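Local coordinates for protein tetraacyldisaccharide 4'-kinase (Aquifex aeolicus, PDB 4EHX) that transfers the gamma-phosphate of ATP to the 4'-position of a tetraacyldisaccharide 1-phosphate, forming lipid IVA in the lipid A biosynthesis pathway, at residues D99-M104 / V113-D118; Y57-L62 / K106-V111; G80-S85 / W94-D99; T52-Y57 / F202-E207. All coordinates share one frame; numbering follows the deposited sequence.

Contact 1: residues D99-M104 / V113-D118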
loop_
_atom_site.group_PDB
_atom_site.type_symbol
_atom_site.label_atom_id
_atom_site.label_comp_id
_atom_site.label_asym_id
_atom_site.label_seq_id
_atom_site.Cartn_x
_atom_site.Cartn_y
_atom_site.Cartn_z
ATOM N N ASP A 99 -2.772 -8.717 8.325
ATOM C CA ASP A 99 -1.403 -8.277 8.071
ATOM C C ASP A 99 -1.308 -6.889 7.447
ATOM O O ASP A 99 -0.383 -6.135 7.749
ATOM C CB ASP A 99 -0.663 -9.290 7.193
ATOM C CG ASP A 99 -0.162 -10.490 7.977
ATOM O OD1 ASP A 99 -0.629 -10.714 9.117
ATOM O OD2 ASP A 99 0.701 -11.217 7.443
ATOM N N GLU A 100 -2.259 -6.549 6.580
ATOM C CA GLU A 100 -2.196 -5.296 5.818
ATOM C C GLU A 100 -2.446 -4.024 6.645
ATOM O O GLU A 100 -1.645 -3.077 6.604
ATOM C CB GLU A 100 -3.173 -5.333 4.628
ATOM C CG GLU A 100 -3.242 -6.677 3.894
ATOM C CD GLU A 100 -4.064 -7.734 4.634
ATOM O OE1 GLU A 100 -5.264 -7.496 4.901
ATOM O OE2 GLU A 100 -3.509 -8.810 4.945
ATOM N N PRO A 101 -3.584 -3.967 7.357
ATOM C CA PRO A 101 -3.788 -2.778 8.198
ATOM C C PRO A 101 -2.730 -2.698 9.305
ATOM O O PRO A 101 -2.326 -1.598 9.672
ATOM C CB PRO A 101 -5.180 -3.011 8.806
ATOM C CG PRO A 101 -5.865 -3.959 7.847
ATOM C CD PRO A 101 -4.748 -4.873 7.390
ATOM N N TYR A 102 -2.308 -3.842 9.837
ATOM C CA TYR A 102 -1.315 -3.830 10.912
ATOM C C TYR A 102 0.008 -3.258 10.404
ATOM O O TYR A 102 0.607 -2.385 11.036
ATOM C CB TYR A 102 -1.110 -5.224 11.526
ATOM C CG TYR A 102 -0.186 -5.203 12.738
ATOM C CD1 TYR A 102 1.199 -5.215 12.584
ATOM C CD2 TYR A 102 -0.702 -5.139 14.034
ATOM C CE1 TYR A 102 2.048 -5.186 13.696
ATOM C CE2 TYR A 102 0.135 -5.102 15.146
ATOM C CZ TYR A 102 1.506 -5.129 14.967
ATOM O OH TYR A 102 2.334 -5.091 16.063
ATOM N N LEU A 103 0.466 -3.744 9.255
ATOM C CA LEU A 103 1.684 -3.207 8.664
ATOM C C LEU A 103 1.561 -1.707 8.400
ATOM O O LEU A 103 2.463 -0.927 8.725
ATOM C CB LEU A 103 2.030 -3.956 7.374
ATOM C CG LEU A 103 3.215 -3.406 6.571
ATOM C CD1 LEU A 103 4.490 -3.301 7.424
ATOM C CD2 LEU A 103 3.452 -4.267 5.324
ATOM N N MET A 104 0.450 -1.294 7.792
ATOM C CA MET A 104 0.221 0.135 7.556
ATOM C C MET A 104 0.346 0.928 8.854
ATOM O O MET A 104 0.977 1.979 8.902
ATOM C CB MET A 104 -1.172 0.354 6.942
ATOM C CG MET A 104 -1.411 1.747 6.359
ATOM S SD MET A 104 -0.723 1.939 4.701
ATOM C CE MET A 104 -1.108 0.348 3.990
ATOM N N VAL A 113 -5.489 4.114 12.117
ATOM C CA VAL A 113 -5.828 3.119 11.096
ATOM C C VAL A 113 -7.083 2.386 11.530
ATOM O O VAL A 113 -7.192 1.897 12.665
ATOM C CB VAL A 113 -4.701 2.095 10.882
ATOM C CG1 VAL A 113 -5.129 1.024 9.856
ATOM C CG2 VAL A 113 -3.433 2.799 10.423
ATOM N N VAL A 114 -8.043 2.328 10.623
ATOM C CA VAL A 114 -9.288 1.618 10.870
ATOM C C VAL A 114 -9.494 0.601 9.748
ATOM O O VAL A 114 -9.298 0.912 8.573
ATOM C CB VAL A 114 -10.480 2.616 10.954
ATOM C CG1 VAL A 114 -11.817 1.881 10.860
ATOM C CG2 VAL A 114 -10.374 3.453 12.239
ATOM N N ALA A 115 -9.839 -0.629 10.130
ATOM C CA ALA A 115 -10.104 -1.686 9.168
ATOM C C ALA A 115 -11.612 -1.915 9.093
ATOM O O ALA A 115 -12.273 -2.147 10.107
ATOM C CB ALA A 115 -9.381 -2.984 9.574
ATOM N N SER A 116 -12.149 -1.841 7.888
ATOM C CA SER A 116 -13.566 -2.050 7.689
ATOM C C SER A 116 -13.787 -2.292 6.205
ATOM O O SER A 116 -13.372 -1.492 5.380
ATOM C CB SER A 116 -14.317 -0.793 8.139
ATOM O OG SER A 116 -15.707 -0.996 8.147
ATOM N N GLU A 117 -14.421 -3.410 5.864
ATOM C CA GLU A 117 -14.785 -3.679 4.473
ATOM C C GLU A 117 -15.575 -2.502 3.887
ATOM O O GLU A 117 -15.311 -2.029 2.767
ATOM C CB GLU A 117 -15.649 -4.942 4.427
ATOM C CG GLU A 117 -15.966 -5.439 3.034
ATOM C CD GLU A 117 -14.825 -6.234 2.439
ATOM O OE1 GLU A 117 -13.993 -6.756 3.216
ATOM O OE2 GLU A 117 -14.760 -6.336 1.196
ATOM N N ASP A 118 -16.561 -2.032 4.645
ATOM C CA ASP A 118 -17.329 -0.858 4.240
ATOM C C ASP A 118 -16.586 0.380 4.739
ATOM O O ASP A 118 -16.567 0.658 5.941
ATOM C CB ASP A 118 -18.727 -0.916 4.861
ATOM C CG ASP A 118 -19.658 0.143 4.291
ATOM O OD1 ASP A 118 -19.537 1.302 4.698
ATOM O OD2 ASP A 118 -20.516 -0.183 3.446
#
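Pro101 lies against two strand residues at once, and this is where helix 99-104 and strand 113-116 pack most closely. Its CG meets the CB of Ala115 at 4.0 Å. Two residues earlier in the strand, on the same side, Val113 CG1 touches the same proline twice, 3.8 Å from Pro101 O and 4.2 Å from Pro101 CB. With CG1 anti to its backbone N (chi1 177°), Val113 sends this methyl to Pro101 while the other branch, CG2, comes no nearer than 4.5 Å to Met104 C. The CA atoms of Pro101 and Ala115 are 6.5 Å apart, and the two segment axes approach to 8.7 Å while running almost antiparallel at 169°. This is a helix laid back over the strand that follows it, on the sheet of the alpha/beta core of a P-loop kinase; strands 67-71 and 81-86 flank strand 113-116, and Val84 also touches Pro101, Val113 and Ala115. No hydrogen bond crosses the interface, and the touching residues are all buried. Beyond Ala115 the strand segment diverges from helix 99-104, and polar groups take over: Ser116 OG donates to Asp118 O at 2.9 Å from above the carbonyl plane, and the solvent-exposed Glu117 reaches a salt bridge with Arg72. Asp118 caps the start of the next helix through its side chain and pairs with Lys145.

Contact 2: residues Y57-L62 / K106-V111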
loop_
_atom_site.group_PDB
_atom_site.type_symbol
_atom_site.label_atom_id
_atom_site.label_comp_id
_atom_site.label_asym_id
_atom_site.label_seq_id
_atom_site.Cartn_x
_atom_site.Cartn_y
_atom_site.Cartn_z
ATOM N N TYR A 57 3.911 8.456 2.168
ATOM C CA TYR A 57 4.319 9.742 1.625
ATOM C C TYR A 57 3.212 10.790 1.763
ATOM O O TYR A 57 3.447 11.919 2.205
ATOM C CB TYR A 57 4.722 9.565 0.161
ATOM C CG TYR A 57 4.847 10.867 -0.580
ATOM C CD1 TYR A 57 6.016 11.626 -0.505
ATOM C CD2 TYR A 57 3.800 11.341 -1.363
ATOM C CE1 TYR A 57 6.126 12.833 -1.189
ATOM C CE2 TYR A 57 3.901 12.534 -2.050
ATOM C CZ TYR A 57 5.060 13.279 -1.956
ATOM O OH TYR A 57 5.138 14.468 -2.637
ATOM N N LEU A 58 1.998 10.401 1.390
ATOM C CA LEU A 58 0.840 11.283 1.480
ATOM C C LEU A 58 0.520 11.652 2.929
ATOM O O LEU A 58 0.232 12.810 3.240
ATOM C CB LEU A 58 -0.373 10.590 0.826
ATOM C CG LEU A 58 -1.723 11.293 0.908
ATOM C CD1 LEU A 58 -1.639 12.646 0.199
ATOM C CD2 LEU A 58 -2.805 10.394 0.267
ATOM N N ALA A 59 0.584 10.675 3.828
ATOM C CA ALA A 59 0.291 10.962 5.228
ATOM C C ALA A 59 1.293 11.984 5.767
ATOM O O ALA A 59 0.936 12.866 6.557
ATOM C CB ALA A 59 0.302 9.671 6.070
ATOM N N ASP A 60 2.541 11.890 5.312
ATOM C CA ASP A 60 3.562 12.857 5.698
ATOM C C ASP A 60 3.274 14.269 5.172
ATOM O O ASP A 60 3.559 15.260 5.847
ATOM C CB ASP A 60 4.961 12.409 5.244
ATOM C CG ASP A 60 6.038 13.407 5.637
ATOM O OD1 ASP A 60 6.422 13.393 6.820
ATOM O OD2 ASP A 60 6.484 14.216 4.785
ATOM N N LEU A 61 2.705 14.367 3.976
ATOM C CA LEU A 61 2.332 15.675 3.446
ATOM C C LEU A 61 1.275 16.306 4.352
ATOM O O LEU A 61 1.211 17.531 4.495
ATOM C CB LEU A 61 1.796 15.570 2.011
ATOM C CG LEU A 61 2.777 15.198 0.898
ATOM C CD1 LEU A 61 2.074 15.213 -0.454
ATOM C CD2 LEU A 61 3.985 16.147 0.900
ATOM N N LEU A 62 0.463 15.457 4.973
ATOM C CA LEU A 62 -0.624 15.892 5.860
ATOM C C LEU A 62 -0.259 15.830 7.343
ATOM O O LEU A 62 -1.131 15.659 8.199
ATOM C CB LEU A 62 -1.850 15.002 5.614
ATOM C CG LEU A 62 -2.503 15.143 4.240
ATOM C CD1 LEU A 62 -3.331 13.907 3.868
ATOM C CD2 LEU A 62 -3.367 16.419 4.204
ATOM N N LYS A 106 2.009 0.146 11.577
ATOM C CA LYS A 106 3.384 0.190 12.060
ATOM C C LYS A 106 4.203 1.168 11.225
ATOM O O LYS A 106 5.122 1.807 11.727
ATOM C CB LYS A 106 4.033 -1.203 12.054
ATOM C CG LYS A 106 3.410 -2.206 13.017
ATOM C CD LYS A 106 3.401 -1.733 14.484
ATOM C CE LYS A 106 4.784 -1.547 15.040
ATOM N NZ LYS A 106 4.839 -1.710 16.548
ATOM N N LEU A 107 3.858 1.297 9.950
ATOM C CA LEU A 107 4.577 2.237 9.087
ATOM C C LEU A 107 4.157 3.703 9.260
ATOM O O LEU A 107 4.818 4.587 8.720
ATOM C CB LEU A 107 4.452 1.826 7.616
ATOM C CG LEU A 107 5.069 0.488 7.216
ATOM C CD1 LEU A 107 4.555 0.082 5.839
ATOM C CD2 LEU A 107 6.605 0.597 7.266
ATOM N N LEU A 108 3.076 3.960 10.007
ATOM C CA LEU A 108 2.591 5.333 10.213
ATOM C C LEU A 108 2.397 5.702 11.689
ATOM O O LEU A 108 1.265 5.741 12.178
ATOM C CB LEU A 108 1.252 5.539 9.487
ATOM C CG LEU A 108 1.142 5.194 8.001
ATOM C CD1 LEU A 108 -0.318 5.088 7.599
ATOM C CD2 LEU A 108 1.860 6.228 7.165
ATOM N N PRO A 109 3.494 6.008 12.398
ATOM C CA PRO A 109 3.474 6.252 13.851
ATOM C C PRO A 109 2.641 7.440 14.388
ATOM O O PRO A 109 2.475 7.522 15.606
ATOM C CB PRO A 109 4.967 6.435 14.203
ATOM C CG PRO A 109 5.639 6.741 12.889
ATOM C CD PRO A 109 4.868 5.961 11.865
ATOM N N HIS A 110 2.132 8.331 13.540
ATOM C CA HIS A 110 1.299 9.441 14.036
ATOM C C HIS A 110 -0.120 9.415 13.452
ATOM O O HIS A 110 -0.882 10.380 13.576
ATOM C CB HIS A 110 1.937 10.784 13.692
ATOM C CG HIS A 110 3.381 10.867 14.068
ATOM N ND1 HIS A 110 3.800 11.007 15.373
ATOM C CD2 HIS A 110 4.504 10.795 13.315
ATOM C CE1 HIS A 110 5.120 11.031 15.407
ATOM N NE2 HIS A 110 5.572 10.904 14.171
ATOM N N VAL A 111 -0.471 8.306 12.834
ATOM C CA VAL A 111 -1.723 8.245 12.078
ATOM C C VAL A 111 -2.630 7.139 12.611
ATOM O O VAL A 111 -2.139 6.094 13.024
ATOM C CB VAL A 111 -1.414 7.992 10.592
ATOM C CG1 VAL A 111 -2.684 7.829 9.810
ATOM C CG2 VAL A 111 -0.571 9.146 10.025
#
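Leu108 and Ala59 meet at a single methyl, and following the leucine outward shows how it gets there. Its CB stays with its own loop, 3.8 Å from the CB of Val111. CG, placed anti to the carbonyl carbon (chi1 -53°), is still 5.0 Å from Ala59 CB and serves as the branching point. From it CD1 turns back toward Val111 CG1, at 4.2 Å, whereas CD2 crosses to the helix and touches Ala59 CB at 3.9 Å and, about one helical turn earlier, the CA of Met56. The helix in question, 51-61, starts in the predicted ATP-binding P-loop, so the contact sets the loop after helix 99-107 against the flank of the P-loop helix. That loop is a type I beta turn from Leu108 to Val111, closed by Val111 N bonding to Leu108 O, and it brings both ends of the turn to the same alanine: Val111 CG2 reaches Ala59 CB at 4.1 Å. Having only a CB to offer, Ala59 receives Leu108 CD2 and Val111 CG2 with its CA 7.6 Å from that of Val111. The three residues are buried and wholly apolar where they touch; toward the sheet, Leu108 touches Ile69 of strand 67-71, and Val111 touches Val67 and Ile69.

Contact 3: residues G80-S85 / W94-D99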
loop_
_atom_site.group_PDB
_atom_site.type_symbol
_atom_site.label_atom_id
_atom_site.label_comp_id
_atom_site.label_asym_id
_atom_site.label_seq_id
_atom_site.Cartn_x
_atom_site.Cartn_y
_atom_site.Cartn_z
ATOM N N GLY A 80 -16.393 -6.649 10.880
ATOM C CA GLY A 80 -17.094 -5.415 11.174
ATOM C C GLY A 80 -16.142 -4.249 11.005
ATOM O O GLY A 80 -15.384 -4.194 10.038
ATOM N N THR A 81 -16.173 -3.318 11.946
ATOM C CA THR A 81 -15.255 -2.182 11.914
ATOM C C THR A 81 -14.328 -2.285 13.118
ATOM O O THR A 81 -14.770 -2.599 14.217
ATOM C CB THR A 81 -16.020 -0.862 11.947
ATOM O OG1 THR A 81 -16.921 -0.821 10.838
ATOM C CG2 THR A 81 -15.070 0.304 11.845
ATOM N N LEU A 82 -13.039 -2.044 12.904
ATOM C CA LEU A 82 -12.043 -2.265 13.942
ATOM C C LEU A 82 -11.028 -1.126 13.943
ATOM O O LEU A 82 -10.420 -0.835 12.913
ATOM C CB LEU A 82 -11.316 -3.590 13.684
ATOM C CG LEU A 82 -10.132 -3.902 14.599
ATOM C CD1 LEU A 82 -10.625 -4.085 16.022
ATOM C CD2 LEU A 82 -9.389 -5.133 14.116
ATOM N N ILE A 83 -10.857 -0.469 15.086
ATOM C CA ILE A 83 -9.781 0.499 15.204
ATOM C C ILE A 83 -8.490 -0.274 15.432
ATOM O O ILE A 83 -8.327 -0.949 16.439
ATOM C CB ILE A 83 -10.010 1.501 16.352
ATOM C CG1 ILE A 83 -11.195 2.424 16.024
ATOM C CG2 ILE A 83 -8.725 2.317 16.610
ATOM C CD1 ILE A 83 -11.640 3.313 17.201
ATOM N N VAL A 84 -7.591 -0.203 14.464
ATOM C CA VAL A 84 -6.323 -0.922 14.523
ATOM C C VAL A 84 -5.278 -0.093 15.269
ATOM O O VAL A 84 -4.497 -0.609 16.074
ATOM C CB VAL A 84 -5.824 -1.192 13.096
ATOM C CG1 VAL A 84 -4.416 -1.804 13.117
ATOM C CG2 VAL A 84 -6.813 -2.093 12.367
ATOM N N SER A 85 -5.279 1.210 15.011
ATOM C CA SER A 85 -4.299 2.066 15.660
ATOM C C SER A 85 -4.907 3.421 15.953
ATOM O O SER A 85 -5.643 3.954 15.135
ATOM C CB SER A 85 -3.094 2.252 14.741
ATOM O OG SER A 85 -2.190 3.192 15.287
ATOM N N TRP A 94 -1.539 -8.181 14.819
ATOM C CA TRP A 94 -1.699 -8.365 13.377
ATOM C C TRP A 94 -2.677 -9.502 13.111
ATOM O O TRP A 94 -3.456 -9.453 12.158
ATOM C CB TRP A 94 -0.355 -8.622 12.686
ATOM C CG TRP A 94 0.372 -9.841 13.166
ATOM C CD1 TRP A 94 0.241 -11.114 12.691
ATOM C CD2 TRP A 94 1.361 -9.898 14.201
ATOM N NE1 TRP A 94 1.082 -11.962 13.374
ATOM C CE2 TRP A 94 1.781 -11.239 14.305
ATOM C CE3 TRP A 94 1.928 -8.945 15.055
ATOM C CZ2 TRP A 94 2.739 -11.652 15.228
ATOM C CZ3 TRP A 94 2.884 -9.358 15.971
ATOM C CH2 TRP A 94 3.279 -10.701 16.050
ATOM N N GLU A 95 -2.643 -10.519 13.969
ATOM C CA GLU A 95 -3.593 -11.620 13.872
ATOM C C GLU A 95 -5.035 -11.106 13.788
ATOM O O GLU A 95 -5.826 -11.584 12.972
ATOM C CB GLU A 95 -3.433 -12.592 15.047
ATOM C CG GLU A 95 -2.110 -13.375 15.077
ATOM C CD GLU A 95 -1.073 -12.790 16.032
ATOM O OE1 GLU A 95 -1.077 -11.557 16.251
ATOM O OE2 GLU A 95 -0.252 -13.569 16.565
ATOM N N GLU A 96 -5.373 -10.132 14.627
ATOM C CA GLU A 96 -6.737 -9.595 14.663
ATOM C C GLU A 96 -6.985 -8.490 13.630
ATOM O O GLU A 96 -8.099 -8.332 13.132
ATOM C CB GLU A 96 -7.078 -9.087 16.070
ATOM C CG GLU A 96 -8.492 -8.550 16.216
ATOM C CD GLU A 96 -8.893 -8.330 17.665
ATOM O OE1 GLU A 96 -8.069 -8.605 18.566
ATOM O OE2 GLU A 96 -10.037 -7.883 17.900
ATOM N N ALA A 97 -5.949 -7.726 13.306
ATOM C CA ALA A 97 -6.101 -6.624 12.365
ATOM C C ALA A 97 -6.052 -7.109 10.923
ATOM O O ALA A 97 -6.614 -6.476 10.033
ATOM C CB ALA A 97 -5.019 -5.574 12.597
ATOM N N GLY A 98 -5.379 -8.231 10.704
ATOM C CA GLY A 98 -4.962 -8.613 9.368
ATOM C C GLY A 98 -3.590 -8.018 9.106
ATOM O O GLY A 98 -3.269 -6.943 9.611
ATOM N N ASP A 99 -2.772 -8.717 8.325
ATOM C CA ASP A 99 -1.403 -8.277 8.071
ATOM C C ASP A 99 -1.308 -6.889 7.447
ATOM O O ASP A 99 -0.383 -6.135 7.749
ATOM C CB ASP A 99 -0.663 -9.290 7.193
ATOM C CG ASP A 99 -0.162 -10.490 7.977
ATOM O OD1 ASP A 99 -0.629 -10.714 9.117
ATOM O OD2 ASP A 99 0.701 -11.217 7.443
#
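Both methyls of Val84, CG1 and CG2, face the CB of Ala97, each 3.9 Å from it. Beside this pair, Leu82 touches the helix with one branch: CD2 lies 3.6 Å from Glu96 O and 4.0 Å from Ala97 CA, and it also brushes the methylene CG of Glu96 at 4.1 Å. With CG anti to the backbone N (chi1 174°), the leucine is directed at the short helix 94-97, while the glutamate chain runs on extended beyond CG. A second shell surrounds these residues and is consistent with their placement. Val84 and Ser85 both face Val113, a classic beta bulge where strand 81-86 runs antiparallel to strand 112-116. On the helical side, Gly98 N bonds to Trp94 O at 2.7 Å and the chain then leaves the helix with a positive phi of 89°, at backbone angles where a CB would strike the preceding carbonyl. Tyr102, from the helix that follows, packs on Ala97 and meets the Trp94 ring edge-to-face. With no hydrogen bond between the segments and Glu96 O bonded to Ser78 OG, the chemistry implies that van der Waals contact, mainly of methyls, joins helix and strand.

Contact 4: residues T52-Y57 / F202-E207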
loop_
_atom_site.group_PDB
_atom_site.type_symbol
_atom_site.label_atom_id
_atom_site.label_comp_id
_atom_site.label_asym_id
_atom_site.label_seq_id
_atom_site.Cartn_x
_atom_site.Cartn_y
_atom_site.Cartn_z
ATOM N N THR A 52 1.577 1.311 -0.873
ATOM C CA THR A 52 1.955 1.447 0.535
ATOM C C THR A 52 2.916 2.623 0.713
ATOM O O THR A 52 2.703 3.484 1.575
ATOM C CB THR A 52 2.576 0.145 1.089
ATOM O OG1 THR A 52 1.642 -0.925 0.920
ATOM C CG2 THR A 52 2.888 0.283 2.574
ATOM N N SER A 53 3.968 2.665 -0.102
ATOM C CA SER A 53 4.903 3.794 -0.053
ATOM C C SER A 53 4.206 5.128 -0.279
ATOM O O SER A 53 4.513 6.128 0.386
ATOM C CB SER A 53 6.034 3.632 -1.079
ATOM O OG SER A 53 6.850 2.533 -0.757
ATOM N N PHE A 54 3.274 5.171 -1.226
ATOM C CA PHE A 54 2.608 6.426 -1.502
ATOM C C PHE A 54 1.718 6.861 -0.344
ATOM O O PHE A 54 1.631 8.047 -0.037
ATOM C CB PHE A 54 1.795 6.392 -2.813
ATOM C CG PHE A 54 1.278 7.736 -3.196
ATOM C CD1 PHE A 54 2.114 8.667 -3.817
ATOM C CD2 PHE A 54 -0.020 8.102 -2.889
ATOM C CE1 PHE A 54 1.654 9.938 -4.139
ATOM C CE2 PHE A 54 -0.478 9.369 -3.193
ATOM C CZ PHE A 54 0.354 10.287 -3.827
ATOM N N VAL A 55 1.036 5.912 0.293
ATOM C CA VAL A 55 0.220 6.262 1.459
ATOM C C VAL A 55 1.080 6.908 2.550
ATOM O O VAL A 55 0.703 7.933 3.128
ATOM C CB VAL A 55 -0.561 5.031 2.016
ATOM C CG1 VAL A 55 -1.235 5.387 3.315
ATOM C CG2 VAL A 55 -1.593 4.567 0.980
ATOM N N MET A 56 2.242 6.321 2.827
ATOM C CA MET A 56 3.159 6.883 3.829
ATOM C C MET A 56 3.570 8.296 3.439
ATOM O O MET A 56 3.598 9.210 4.263
ATOM C CB MET A 56 4.414 6.019 3.943
ATOM C CG MET A 56 4.163 4.626 4.512
ATOM S SD MET A 56 5.594 3.546 4.224
ATOM C CE MET A 56 6.805 4.366 5.261
ATOM N N TYR A 57 3.911 8.456 2.168
ATOM C CA TYR A 57 4.319 9.742 1.625
ATOM C C TYR A 57 3.212 10.790 1.763
ATOM O O TYR A 57 3.447 11.919 2.205
ATOM C CB TYR A 57 4.722 9.565 0.161
ATOM C CG TYR A 57 4.847 10.867 -0.580
ATOM C CD1 TYR A 57 6.016 11.626 -0.505
ATOM C CD2 TYR A 57 3.800 11.341 -1.363
ATOM C CE1 TYR A 57 6.126 12.833 -1.189
ATOM C CE2 TYR A 57 3.901 12.534 -2.050
ATOM C CZ TYR A 57 5.060 13.279 -1.956
ATOM O OH TYR A 57 5.138 14.468 -2.637
ATOM N N PHE A 202 1.947 12.934 -11.836
ATOM C CA PHE A 202 3.141 13.029 -10.992
ATOM C C PHE A 202 3.981 11.764 -11.053
ATOM O O PHE A 202 3.530 10.690 -10.659
ATOM C CB PHE A 202 2.727 13.236 -9.536
ATOM C CG PHE A 202 1.799 14.390 -9.342
ATOM C CD1 PHE A 202 0.430 14.214 -9.462
ATOM C CD2 PHE A 202 2.299 15.660 -9.087
ATOM C CE1 PHE A 202 -0.432 15.285 -9.301
ATOM C CE2 PHE A 202 1.446 16.737 -8.932
ATOM C CZ PHE A 202 0.078 16.547 -9.039
ATOM N N LYS A 203 5.210 11.892 -11.521
ATOM C CA LYS A 203 6.101 10.745 -11.571
ATOM C C LYS A 203 6.619 10.428 -10.185
ATOM O O LYS A 203 7.008 11.327 -9.432
ATOM C CB LYS A 203 7.282 11.042 -12.491
ATOM C CG LYS A 203 6.936 11.045 -13.975
ATOM C CD LYS A 203 8.211 11.340 -14.758
ATOM C CE LYS A 203 8.041 11.153 -16.247
ATOM N NZ LYS A 203 9.373 11.360 -16.886
ATOM N N MET A 204 6.651 9.143 -9.859
ATOM C CA MET A 204 7.080 8.710 -8.537
ATOM C C MET A 204 8.287 7.798 -8.627
ATOM O O MET A 204 8.274 6.811 -9.365
ATOM C CB MET A 204 5.936 7.974 -7.838
ATOM C CG MET A 204 6.344 7.339 -6.511
ATOM S SD MET A 204 4.921 6.580 -5.675
ATOM C CE MET A 204 5.542 4.915 -5.414
ATOM N N PHE A 205 9.322 8.147 -7.872
ATOM C CA PHE A 205 10.563 7.379 -7.812
ATOM C C PHE A 205 10.657 6.893 -6.385
ATOM O O PHE A 205 10.200 7.578 -5.477
ATOM C CB PHE A 205 11.778 8.273 -8.115
ATOM C CG PHE A 205 11.833 8.785 -9.536
ATOM C CD1 PHE A 205 11.017 9.829 -9.946
ATOM C CD2 PHE A 205 12.728 8.242 -10.447
ATOM C CE1 PHE A 205 11.076 10.309 -11.255
ATOM C CE2 PHE A 205 12.797 8.723 -11.753
ATOM C CZ PHE A 205 11.968 9.751 -12.158
ATOM N N ARG A 206 11.221 5.709 -6.176
ATOM C CA ARG A 206 11.517 5.273 -4.820
ATOM C C ARG A 206 12.995 5.014 -4.723
ATOM O O ARG A 206 13.567 4.337 -5.570
ATOM C CB ARG A 206 10.713 4.021 -4.440
ATOM C CG ARG A 206 9.265 4.331 -4.111
ATOM C CD ARG A 206 8.573 3.160 -3.439
ATOM N NE ARG A 206 8.480 2.005 -4.314
ATOM C CZ ARG A 206 7.890 0.862 -3.980
ATOM N NH1 ARG A 206 7.339 0.720 -2.784
ATOM N NH2 ARG A 206 7.853 -0.140 -4.846
ATOM N N GLU A 207 13.613 5.579 -3.700
ATOM C CA GLU A 207 15.048 5.507 -3.544
ATOM C C GLU A 207 15.417 5.030 -2.137
ATOM O O GLU A 207 14.771 5.398 -1.157
ATOM C CB GLU A 207 15.670 6.874 -3.877
ATOM C CG GLU A 207 15.428 7.261 -5.347
ATOM C CD GLU A 207 15.836 8.686 -5.707
ATOM O OE1 GLU A 207 16.428 9.398 -4.864
ATOM O OE2 GLU A 207 15.557 9.089 -6.856
#
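The guanidinium of Arg206 meets Ser53 at its edge: OG lies 7° out of the guanidinium plane and accepts a hydrogen bond from NH1 at 2.8 Å, with an N-H...O angle of 159°. The other flat group, the ring of Phe54, is approached obliquely by Met204, whose SD is 5.2 Å from the ring centroid and 73° off the normal, a Met-aromatic contact; its nearest ring atom is CD1, at 4.0 Å from SD. The arginine's CD lies against the serine as well, 3.5 Å from Ser53 CB and 3.2 Å from Ser53 OG, and the bend at chi3 beyond it turns the guanidinium so that NH1 meets OG; the arginine thus meets this serine with both its methylene CD and its NH1. Ser53 keeps OG anti to its carbonyl carbon, beside its backbone N, on the flank of the helix facing the strand. Replacing Arg206 by an alanine would probably leave Ser53 OG without this donor and open a gap over its CB. A glycerol molecule also sits about 3 Å from the Arg206 side chain. The helix 51-61 carries Thr52 of the predicted ATP site at its start. Around the contact, Val184 of strand 182-186 touches both Phe54 and Met204, Leu306 of helix 303-312 packs on Phe54, and Val298 of strand 291-300, which pairs antiparallel with strand 201-212, lies against Ser53.

From the N terminus, helix 51-61 opens two loops in succession, contact 4 at 52-57 and contact 2 at 57-62, which share Tyr57. Next comes strand 81-86, which contact 3 joins to helix 94-97, closing a short loop; contact 1 opens at once from Asp99, which both contain, so the two are in series. Contact 2 closes at 106-111, before contact 1 does at 113-118, and these two therefore cross. Contact 3 is nested within contact 2, and all three lie inside the long loop that contact 4 closes at 202-207. Together they tie the P-loop helix to strand 201-212 and to helix 99-107, whose packing continues onto strands 112-116 and 81-86.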